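Local coordinates for protein putative glycyl-glycine endopeptidase lytM (Ruminococcus gnavus, PDB 3NYY) that is probably a zinc-type metallopeptidase of the M23 family, related to glycyl-glycine endopeptidases of the LytM type that cut cell-wall peptides, at residues Gly42-Trp45 against Phe50-Arg53; Arg19-Ser24 against Ala86-Val91; Tyr175-Ser180 against Gly211-His216; Ile130-Glu133 against Tyr139-Val142. One frame throughout, in Å; residues are numbered along the deposited sequence.

Interaction 1 of 4, residues Gly42-Trp45 against Phe50-Arg53; sequences GLYW and FENR. With SO4 (sulfate ion), chain H.
W45 and F50 meet as an aromatic pair. Their planes are nearly parallel, 12° apart, but the W45 five-membered ring is slid away from the F50 ring, with centroids 4.7 Å apart, and the two barely overlap. What sits over the middle of the F50 ring is instead the W45 methylene, a CH-pi contact with CB 3.6 Å from the centroid, while F50 CE2 lies above the rim of the indole. Y80 of helix 77-88 packs on both side chains. Cutting F50 back to alanine is likely to strip W45 CB and one indole face of their aromatic cover and open a gap toward Y80.

W45 lies in the last turn of helix 37-48 and F50 just past its end; there F50 N bonds W45 O at 2.8 Å and 165°, on a carbonyl lone pair, as the chain leaves the helix through the positive phi of F50 and E51.

Among the polar contacts, Y44 OH donates to E51 OE2 over a very short 2.5 Å. Y44 directs its hydroxyl at this oxygen because chi1 (172°) swings the ring away from the main-chain N; the oxygen lies in the ring plane and also accepts a bond from S24 N. W45 NE1 donates to P22 O. At the surface the R53 guanidinium, edge-on, grips sulfate O4 through NE (2.9 Å) and NH2 (2.6 Å), with R54 binding the same ion.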
# COMPACT_ATOMS: atom_id res chain seq x y z
N GLY A 42 9.45 22.35 7.03
CA GLY A 42 10.44 22.46 8.08
C GLY A 42 9.97 23.35 9.23
O GLY A 42 10.15 23.01 10.39
N LEU A 43 9.36 24.48 8.86
CA LEU A 43 8.80 25.40 9.87
C LEU A 43 7.63 24.80 10.62
O LEU A 43 7.48 24.98 11.82
CB LEU A 43 8.42 26.72 9.21
CG LEU A 43 9.64 27.54 8.75
CD1 LEU A 43 9.20 28.67 7.78
CD2 LEU A 43 10.44 28.10 9.92
N TYR A 44 6.78 24.09 9.90
CA TYR A 44 5.67 23.37 10.46
C TYR A 44 6.13 22.36 11.49
O TYR A 44 5.56 22.32 12.61
CB TYR A 44 4.90 22.71 9.33
CG TYR A 44 3.83 21.78 9.77
CD1 TYR A 44 2.62 22.27 10.25
CD2 TYR A 44 4.00 20.40 9.68
CE1 TYR A 44 1.60 21.41 10.64
CE2 TYR A 44 2.97 19.53 10.08
CZ TYR A 44 1.77 20.06 10.56
OH TYR A 44 0.78 19.22 10.96
N TRP A 45 7.18 21.60 11.17
CA TRP A 45 7.72 20.64 12.14
C TRP A 45 8.31 21.29 13.37
O TRP A 45 8.16 20.79 14.49
CB TRP A 45 8.71 19.69 11.50
CG TRP A 45 8.08 18.73 10.50
CD1 TRP A 45 6.81 18.16 10.58
CD2 TRP A 45 8.67 18.25 9.28
NE1 TRP A 45 6.60 17.36 9.48
CE2 TRP A 45 7.72 17.39 8.67
CE3 TRP A 45 9.90 18.46 8.65
CZ2 TRP A 45 7.97 16.74 7.45
CZ3 TRP A 45 10.16 17.83 7.43
CH2 TRP A 45 9.19 16.99 6.84
N PHE A 50 7.23 18.36 15.46
CA PHE A 50 6.96 17.18 14.60
C PHE A 50 5.59 16.56 14.88
O PHE A 50 5.46 15.34 15.07
CB PHE A 50 8.08 16.15 14.65
CG PHE A 50 9.32 16.62 13.95
CD1 PHE A 50 10.15 17.51 14.58
CD2 PHE A 50 9.59 16.23 12.64
CE1 PHE A 50 11.28 17.99 13.92
CE2 PHE A 50 10.70 16.69 12.00
CZ PHE A 50 11.55 17.55 12.64
N GLU A 51 4.59 17.42 14.86
CA GLU A 51 3.19 17.08 15.09
C GLU A 51 2.91 16.51 16.47
O GLU A 51 1.92 15.80 16.64
CB GLU A 51 2.65 16.15 13.99
CG GLU A 51 2.64 16.81 12.59
CD GLU A 51 1.72 16.08 11.58
OE1 GLU A 51 1.59 14.84 11.67
OE2 GLU A 51 1.16 16.79 10.71
N ASN A 52 3.70 16.90 17.46
CA ASN A 52 3.42 16.59 18.86
C ASN A 52 2.65 17.66 19.63
O ASN A 52 2.09 17.36 20.70
CB ASN A 52 4.71 16.18 19.56
CG ASN A 52 5.13 14.79 19.18
OD1 ASN A 52 4.44 13.84 19.50
ND2 ASN A 52 6.24 14.65 18.47
N ARG A 53 2.60 18.87 19.07
CA ARG A 53 1.86 19.97 19.61
C ARG A 53 1.11 20.66 18.50
O ARG A 53 1.46 20.57 17.30
CB ARG A 53 2.76 21.01 20.29
CG ARG A 53 3.69 20.43 21.37
CD ARG A 53 4.34 21.58 22.17
NE ARG A 53 3.38 22.19 23.08
CZ ARG A 53 3.68 23.02 24.08
NH1 ARG A 53 4.94 23.39 24.31
NH2 ARG A 53 2.71 23.50 24.84
S SO4 H . -0.03 23.27 22.28
O1 SO4 H . -0.79 22.18 21.63
O2 SO4 H . 0.98 23.82 21.38
O3 SO4 H . -0.96 24.34 22.60
O4 SO4 H . 0.58 22.75 23.50

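Interaction 2 of 4, residues Arg19-Ser24 against Ala86-Val91. With SO4 (sulfate ion), chain E.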
# COMPACT_ATOMS: atom_id res chain seq x y z
N ARG A 19 12.60 11.39 9.84
CA ARG A 19 12.60 10.35 8.81
C ARG A 19 11.20 9.95 8.39
O ARG A 19 10.96 9.64 7.22
CB ARG A 19 13.41 9.15 9.23
CG ARG A 19 14.85 9.44 9.45
CD ARG A 19 15.60 8.22 9.96
NE ARG A 19 15.69 7.18 8.92
CZ ARG A 19 16.18 5.96 9.09
NH1 ARG A 19 16.64 5.55 10.28
NH2 ARG A 19 16.23 5.11 8.07
N ARG A 20 10.29 9.97 9.37
CA ARG A 20 8.89 9.60 9.09
C ARG A 20 8.11 10.62 8.24
O ARG A 20 7.16 10.25 7.56
CB ARG A 20 8.19 9.32 10.43
CG ARG A 20 6.69 8.91 10.29
CD ARG A 20 6.12 8.35 11.59
NE ARG A 20 6.38 9.24 12.72
CZ ARG A 20 5.58 10.20 13.15
NH1 ARG A 20 4.41 10.44 12.58
NH2 ARG A 20 5.98 10.98 14.16
N GLN A 21 8.52 11.89 8.28
CA GLN A 21 7.93 12.98 7.48
C GLN A 21 6.46 13.17 7.76
O GLN A 21 5.64 13.02 6.88
CB GLN A 21 8.18 12.74 5.99
CG GLN A 21 9.61 12.69 5.59
CD GLN A 21 10.26 14.02 5.29
OE1 GLN A 21 9.89 14.71 4.33
NE2 GLN A 21 11.27 14.40 6.14
N PRO A 22 6.09 13.46 9.03
CA PRO A 22 4.65 13.50 9.37
C PRO A 22 3.99 14.75 8.78
O PRO A 22 4.28 15.84 9.23
CB PRO A 22 4.67 13.53 10.89
CG PRO A 22 5.98 14.09 11.27
CD PRO A 22 6.95 13.73 10.19
N VAL A 23 3.07 14.57 7.85
CA VAL A 23 2.41 15.71 7.18
C VAL A 23 0.91 15.45 7.17
O VAL A 23 0.44 14.53 6.48
CB VAL A 23 2.95 15.89 5.76
CG1 VAL A 23 2.29 17.10 5.09
CG2 VAL A 23 4.49 16.06 5.79
N SER A 24 0.19 16.25 7.95
CA SER A 24 -1.27 16.23 7.99
C SER A 24 -1.93 16.58 6.67
O SER A 24 -1.34 17.16 5.79
CB SER A 24 -1.75 17.28 8.99
OG SER A 24 -1.47 18.63 8.55
N ALA A 86 16.12 19.53 0.41
CA ALA A 86 16.70 18.45 -0.40
C ALA A 86 15.61 17.40 -0.72
O ALA A 86 15.62 16.83 -1.80
CB ALA A 86 17.86 17.79 0.34
N ILE A 87 14.69 17.13 0.21
CA ILE A 87 13.60 16.18 -0.01
C ILE A 87 12.51 16.77 -0.91
O ILE A 87 12.00 16.09 -1.80
CB ILE A 87 12.99 15.71 1.31
CG1 ILE A 87 14.03 14.97 2.13
CG2 ILE A 87 11.73 14.78 1.16
CD1 ILE A 87 13.59 14.80 3.57
N TRP A 88 12.14 18.02 -0.63
CA TRP A 88 10.89 18.61 -1.15
C TRP A 88 11.08 19.49 -2.37
O TRP A 88 10.23 19.47 -3.25
CB TRP A 88 10.14 19.41 -0.06
CG TRP A 88 9.56 18.52 0.97
CD1 TRP A 88 10.23 17.96 2.00
CD2 TRP A 88 8.21 18.04 1.03
NE1 TRP A 88 9.36 17.13 2.73
CE2 TRP A 88 8.13 17.18 2.15
CE3 TRP A 88 7.08 18.23 0.25
CZ2 TRP A 88 6.96 16.53 2.49
CZ3 TRP A 88 5.87 17.61 0.64
CH2 TRP A 88 5.83 16.76 1.73
N ASN A 89 12.17 20.27 -2.44
CA ASN A 89 12.21 21.38 -3.39
C ASN A 89 12.61 21.05 -4.83
O ASN A 89 12.36 21.87 -5.74
CB ASN A 89 13.08 22.51 -2.86
CG ASN A 89 12.39 23.32 -1.78
OD1 ASN A 89 11.58 22.79 -1.01
ND2 ASN A 89 12.68 24.62 -1.74
N ASP A 90 13.24 19.89 -5.03
CA ASP A 90 13.69 19.48 -6.36
C ASP A 90 12.67 18.64 -7.12
O ASP A 90 12.88 18.38 -8.32
CB ASP A 90 15.03 18.71 -6.33
CG ASP A 90 16.20 19.54 -5.80
OD1 ASP A 90 16.13 20.80 -5.76
OD2 ASP A 90 17.21 18.90 -5.43
N VAL A 91 11.60 18.20 -6.47
CA VAL A 91 10.61 17.33 -7.09
C VAL A 91 9.69 18.14 -7.96
O VAL A 91 8.87 18.94 -7.47
CB VAL A 91 9.83 16.55 -6.01
CG1 VAL A 91 8.65 15.74 -6.60
CG2 VAL A 91 10.86 15.57 -5.27
S SO4 E . 18.79 2.26 11.14
O1 SO4 E . 18.25 3.30 10.27
O2 SO4 E . 19.80 1.52 10.39
O3 SO4 E . 19.36 2.89 12.33
O4 SO4 E . 17.73 1.34 11.56
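The indole of W88 and the carboxamide of Q21 meet at the indole's pyrrole edge, their planes 31° apart. W88 NE1 donates to Q21 OE1 at 2.9 Å; the acceptor lies 21° out of the ring plane, and the donor comes in the plane of the carbonyl. I87 CD1 approaches the carboxamide obliquely from its O-N side, 3.5 Å from Q21 NE2. On the benzo side V23 CG2 reaches W88 CZ2 at 4.1 Å, obliquely.

Q21 is the first residue beyond helix 16-20 and leaves it with positive phi. Its side chain bends at chi2 (-86°), which brings the amide end to I87 while its oxygen faces the indole. The contact thus ties the exit of helix 16-20 to the C-terminal part of helix 77-88 inside the helical N-terminal region. P236 of helix 235-240 touches Q21, V23 and W88 alike, and W45 packs on Q21 and V23. Farther out, R19 NH1 binds a sulfate oxygen, O1, at 2.8 Å.

Replacing W88 by a phenylalanine would probably leave Q21 OE1 without its buried donor and take the benzo ring away from V23.

Q21 NE2 donates to F18 O while OE1 accepts from W88, and these two bonds of opposite sense fix which end of the amide is oxygen and satisfy a polar group buried among apolar side chains.

Interaction 3 of 4, residues Tyr175-Ser180 against Gly211-His216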
# COMPACT_ATOMS: atom_id res chain seq x y z
N TYR A 175 15.69 4.40 -7.49
CA TYR A 175 14.60 3.78 -8.28
C TYR A 175 15.01 2.34 -8.52
O TYR A 175 16.03 2.07 -9.16
CB TYR A 175 14.42 4.50 -9.62
CG TYR A 175 14.14 5.98 -9.52
CD1 TYR A 175 15.19 6.89 -9.31
CD2 TYR A 175 12.87 6.49 -9.73
CE1 TYR A 175 14.98 8.27 -9.24
CE2 TYR A 175 12.63 7.85 -9.67
CZ TYR A 175 13.68 8.75 -9.42
OH TYR A 175 13.38 10.12 -9.32
N ALA A 176 14.21 1.40 -8.01
CA ALA A 176 14.57 -0.02 -8.00
C ALA A 176 13.51 -0.96 -8.59
O ALA A 176 12.34 -0.60 -8.81
CB ALA A 176 14.93 -0.46 -6.56
N HIS A 177 14.01 -2.16 -8.93
CA HIS A 177 13.26 -3.29 -9.52
C HIS A 177 12.86 -3.08 -10.97
O HIS A 177 11.95 -3.79 -11.46
CB HIS A 177 12.05 -3.68 -8.66
CG HIS A 177 12.40 -3.89 -7.23
ND1 HIS A 177 13.32 -4.83 -6.83
CD2 HIS A 177 12.04 -3.22 -6.11
CE1 HIS A 177 13.49 -4.75 -5.52
NE2 HIS A 177 12.74 -3.78 -5.05
N LEU A 178 13.56 -2.17 -11.66
CA LEU A 178 13.28 -1.85 -13.06
C LEU A 178 13.45 -3.10 -13.96
O LEU A 178 14.32 -3.97 -13.72
CB LEU A 178 14.20 -0.74 -13.59
CG LEU A 178 14.15 0.60 -12.83
CD1 LEU A 178 15.29 1.53 -13.38
CD2 LEU A 178 12.79 1.25 -13.01
N ASP A 179 12.68 -3.14 -15.04
CA ASP A 179 12.81 -4.23 -16.02
C ASP A 179 13.93 -3.89 -16.98
O ASP A 179 14.61 -4.78 -17.53
CB ASP A 179 11.49 -4.40 -16.79
CG ASP A 179 11.51 -5.61 -17.70
OD1 ASP A 179 11.66 -6.74 -17.17
OD2 ASP A 179 11.36 -5.42 -18.95
N SER A 180 14.12 -2.60 -17.21
CA SER A 180 15.16 -2.14 -18.11
C SER A 180 15.46 -0.68 -17.85
O SER A 180 14.67 0.01 -17.16
CB SER A 180 14.69 -2.31 -19.55
OG SER A 180 13.68 -1.38 -19.88
N GLY A 211 10.67 -11.76 -11.99
CA GLY A 211 9.45 -12.52 -11.78
C GLY A 211 9.20 -13.01 -10.37
O GLY A 211 8.18 -13.67 -10.13
N GLU A 212 10.09 -12.71 -9.44
CA GLU A 212 9.95 -13.26 -8.08
C GLU A 212 8.92 -12.53 -7.21
O GLU A 212 8.55 -13.03 -6.16
CB GLU A 212 11.31 -13.30 -7.36
CG GLU A 212 12.33 -14.23 -8.01
CD GLU A 212 11.88 -15.70 -8.05
OE1 GLU A 212 11.30 -16.19 -7.06
OE2 GLU A 212 12.11 -16.36 -9.07
N PHE A 213 8.45 -11.36 -7.65
CA PHE A 213 7.49 -10.58 -6.88
C PHE A 213 6.71 -9.70 -7.83
O PHE A 213 7.03 -9.69 -8.99
CB PHE A 213 8.21 -9.78 -5.81
CG PHE A 213 9.40 -9.04 -6.31
CD1 PHE A 213 9.26 -7.87 -7.01
CD2 PHE A 213 10.69 -9.52 -6.05
CE1 PHE A 213 10.36 -7.18 -7.47
CE2 PHE A 213 11.80 -8.85 -6.48
CZ PHE A 213 11.64 -7.67 -7.19
N PRO A 214 5.61 -9.06 -7.36
CA PRO A 214 4.80 -8.22 -8.24
C PRO A 214 5.55 -7.03 -8.83
O PRO A 214 6.53 -6.54 -8.26
CB PRO A 214 3.72 -7.65 -7.30
CG PRO A 214 3.67 -8.62 -6.16
CD PRO A 214 5.08 -9.06 -5.98
N VAL A 215 5.05 -6.59 -9.97
CA VAL A 215 5.64 -5.44 -10.64
C VAL A 215 5.32 -4.18 -9.83
O VAL A 215 4.17 -3.90 -9.48
CB VAL A 215 5.13 -5.33 -12.08
CG1 VAL A 215 5.52 -4.00 -12.74
CG2 VAL A 215 5.68 -6.51 -12.93
N HIS A 216 6.38 -3.43 -9.51
CA HIS A 216 6.28 -2.20 -8.78
C HIS A 216 7.56 -1.43 -8.90
O HIS A 216 8.64 -2.00 -9.20
CB HIS A 216 6.01 -2.48 -7.29
CG HIS A 216 7.15 -3.05 -6.52
ND1 HIS A 216 7.64 -4.33 -6.70
CD2 HIS A 216 7.90 -2.50 -5.54
CE1 HIS A 216 8.68 -4.52 -5.89
NE2 HIS A 216 8.84 -3.43 -5.15
O HOH W 1 10.42 -0.98 -11.06
O HOH W 2 10.37 -3.42 -2.88
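H177, F213 and H216 form an aromatic cluster at the start of the H-x-H signature of M23 peptidases, H216 and H218 being its two histidines. F213 turns its edge to the face of H177: the planes stand at 77°, centroids 4.9 Å apart, and the ring tip, F213 CZ, comes within 3.3 Å of H177 ND1. That nitrogen also hydrogen-bonds S202 O, which limits rotation of the imidazole. The two histidines meet obliquely, H177 CD2 lying 3.3 Å from H216 NE2.

In relatives such as LytM, histidines placed like H177 and H216 flank the zinc site. The arrangement here is consistent with that, since D129 packs on H216 and H218 on H177. A water accepts a weak bond from H177 NE2 and lies 2.7 Å from H216 NE2, in the plane of the H216 ring, so it links the two imidazoles.

H216 has its CG between backbone N and carbonyl carbon (chi1 71°), which brings the ring's edge to the preceding backbone, where H216 ND1 bonds P214 O at 2.9 Å and 168°, leaving NE2 turned toward H177. A second water ties the backbones, donating to A176 O (3.0 Å) and to H216 O (2.8 Å). F115 of the second subunit adds an edge-to-face partner for H216, and M114 of that subunit packs on P214.

Interaction 4 of 4, residues Ile130-Glu133 against Tyr139-Val142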
# COMPACT_ATOMS: atom_id res chain seq x y z
N ILE A 130 5.47 1.64 -5.24
CA ILE A 130 4.44 2.11 -6.13
C ILE A 130 4.03 0.92 -7.03
O ILE A 130 4.79 0.48 -7.94
CB ILE A 130 4.89 3.29 -6.90
CG1 ILE A 130 5.21 4.46 -5.96
CG2 ILE A 130 3.79 3.70 -7.89
CD1 ILE A 130 5.96 5.59 -6.66
N MSE A 131 2.83 0.40 -6.77
CA MSE A 131 2.36 -0.85 -7.35
C MSE A 131 1.67 -0.67 -8.66
O MSE A 131 0.82 0.21 -8.82
CB MSE A 131 1.44 -1.61 -6.38
CG MSE A 131 1.97 -1.72 -4.93
SE MSE A 131 3.55 -2.75 -4.70
CE MSE A 131 3.55 -2.99 -2.75
N ALA A 132 2.07 -1.50 -9.64
CA ALA A 132 1.37 -1.53 -10.94
C ALA A 132 -0.06 -2.14 -10.81
O ALA A 132 -0.23 -3.23 -10.26
CB ALA A 132 2.16 -2.39 -11.93
N GLU A 133 -1.05 -1.45 -11.40
CA GLU A 133 -2.40 -1.97 -11.63
C GLU A 133 -2.34 -3.11 -12.67
O GLU A 133 -2.82 -4.21 -12.43
CB GLU A 133 -3.31 -0.85 -12.18
CG GLU A 133 -4.78 -1.28 -12.47
CD GLU A 133 -5.67 -1.32 -11.23
OE1 GLU A 133 -5.27 -0.85 -10.14
OE2 GLU A 133 -6.80 -1.82 -11.36
N TYR A 139 6.24 -2.05 -19.03
CA TYR A 139 5.06 -1.35 -19.51
C TYR A 139 4.93 0.09 -18.97
O TYR A 139 4.79 1.02 -19.75
CB TYR A 139 3.80 -2.15 -19.20
CG TYR A 139 2.52 -1.43 -19.52
CD1 TYR A 139 2.06 -1.33 -20.83
CD2 TYR A 139 1.77 -0.87 -18.52
CE1 TYR A 139 0.87 -0.65 -21.12
CE2 TYR A 139 0.61 -0.17 -18.78
CZ TYR A 139 0.15 -0.08 -20.09
OH TYR A 139 -1.02 0.60 -20.32
N TYR A 140 4.97 0.25 -17.65
CA TYR A 140 4.95 1.57 -17.04
C TYR A 140 6.32 2.22 -17.15
O TYR A 140 7.31 1.70 -16.62
CB TYR A 140 4.59 1.51 -15.54
CG TYR A 140 3.19 1.14 -15.21
CD1 TYR A 140 2.83 -0.21 -15.13
CD2 TYR A 140 2.24 2.11 -14.99
CE1 TYR A 140 1.53 -0.57 -14.81
CE2 TYR A 140 0.93 1.77 -14.67
CZ TYR A 140 0.60 0.44 -14.58
OH TYR A 140 -0.73 0.14 -14.25
N PRO A 141 6.43 3.39 -17.82
CA PRO A 141 7.70 4.11 -17.73
C PRO A 141 7.94 4.66 -16.33
O PRO A 141 6.99 4.86 -15.57
CB PRO A 141 7.54 5.27 -18.72
CG PRO A 141 6.19 5.07 -19.38
CD PRO A 141 5.41 4.13 -18.58
N VAL A 142 9.22 4.85 -16.02
CA VAL A 142 9.68 5.48 -14.78
C VAL A 142 10.52 6.67 -15.22
O VAL A 142 11.45 6.53 -16.00
CB VAL A 142 10.47 4.49 -13.91
CG1 VAL A 142 11.07 5.22 -12.72
CG2 VAL A 142 9.52 3.31 -13.46
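A132 and Y140 bring the two backbones nearest, with CA atoms 7.7 Å apart, too far for hydrogen bonds between the main chains. At A132 strand 128-132 ends, while at P141 strand 141-143 begins, and each segment pairs with other neighbours: A132 with V215, E133 with K106, Y140 with M199.

The gap is crossed by the Y140 side chain. Its CG stands anti to the carbonyl carbon (chi1 -69°), which sends the ring toward the end of strand 128-132. There A132 CB packs obliquely against the phenol, 3.5 Å from Y140 CE1. Past it the hydroxyl slips beside E133, with E133 CB 3.5 Å from Y140 OH.

Within the M23 family region this is a joint between two antiparallel sheets, the large curled one that holds strand 128-132 and the small three-stranded one with 141-143 at its margin. The phenol oxygen is fastened just beyond the contact: K134 N donates to it, and a weak bond joins it to K106 O. The ring of Y139 lies beside Y140, its CE2 atom 4.1 Å above one face of the Y140 phenol and toward the rim.

E133 sends its polar end elsewhere. Bent at chi2 (81°), its chain leads the carboxylate away from Y140, and OE2 makes a salt bridge to R239 of the second subunit. M131, present as selenomethionine, packs on F115 of that same subunit.

In the fold
Interactions 1 and 2 share the helical N-terminal part and touch through hydrogen bonds from helix 37-48 and its following loop to 19-24. Both are buried, but interaction 1 closes the end of a single helix, whereas interaction 2 joins helices distant in sequence. Interactions 3 and 4 lie in the M23 region, joined by V215 O with A132 N on the large sheet; both reach the second subunit. Interaction 3 is buried and built of two histidines, a phenylalanine and bridging waters; interaction 4, only partly buried, is one tyrosine reaching from the small sheet's edge to a strand end of the large one. Interactions 1 and 3 lie on opposite sides of the chain's centre.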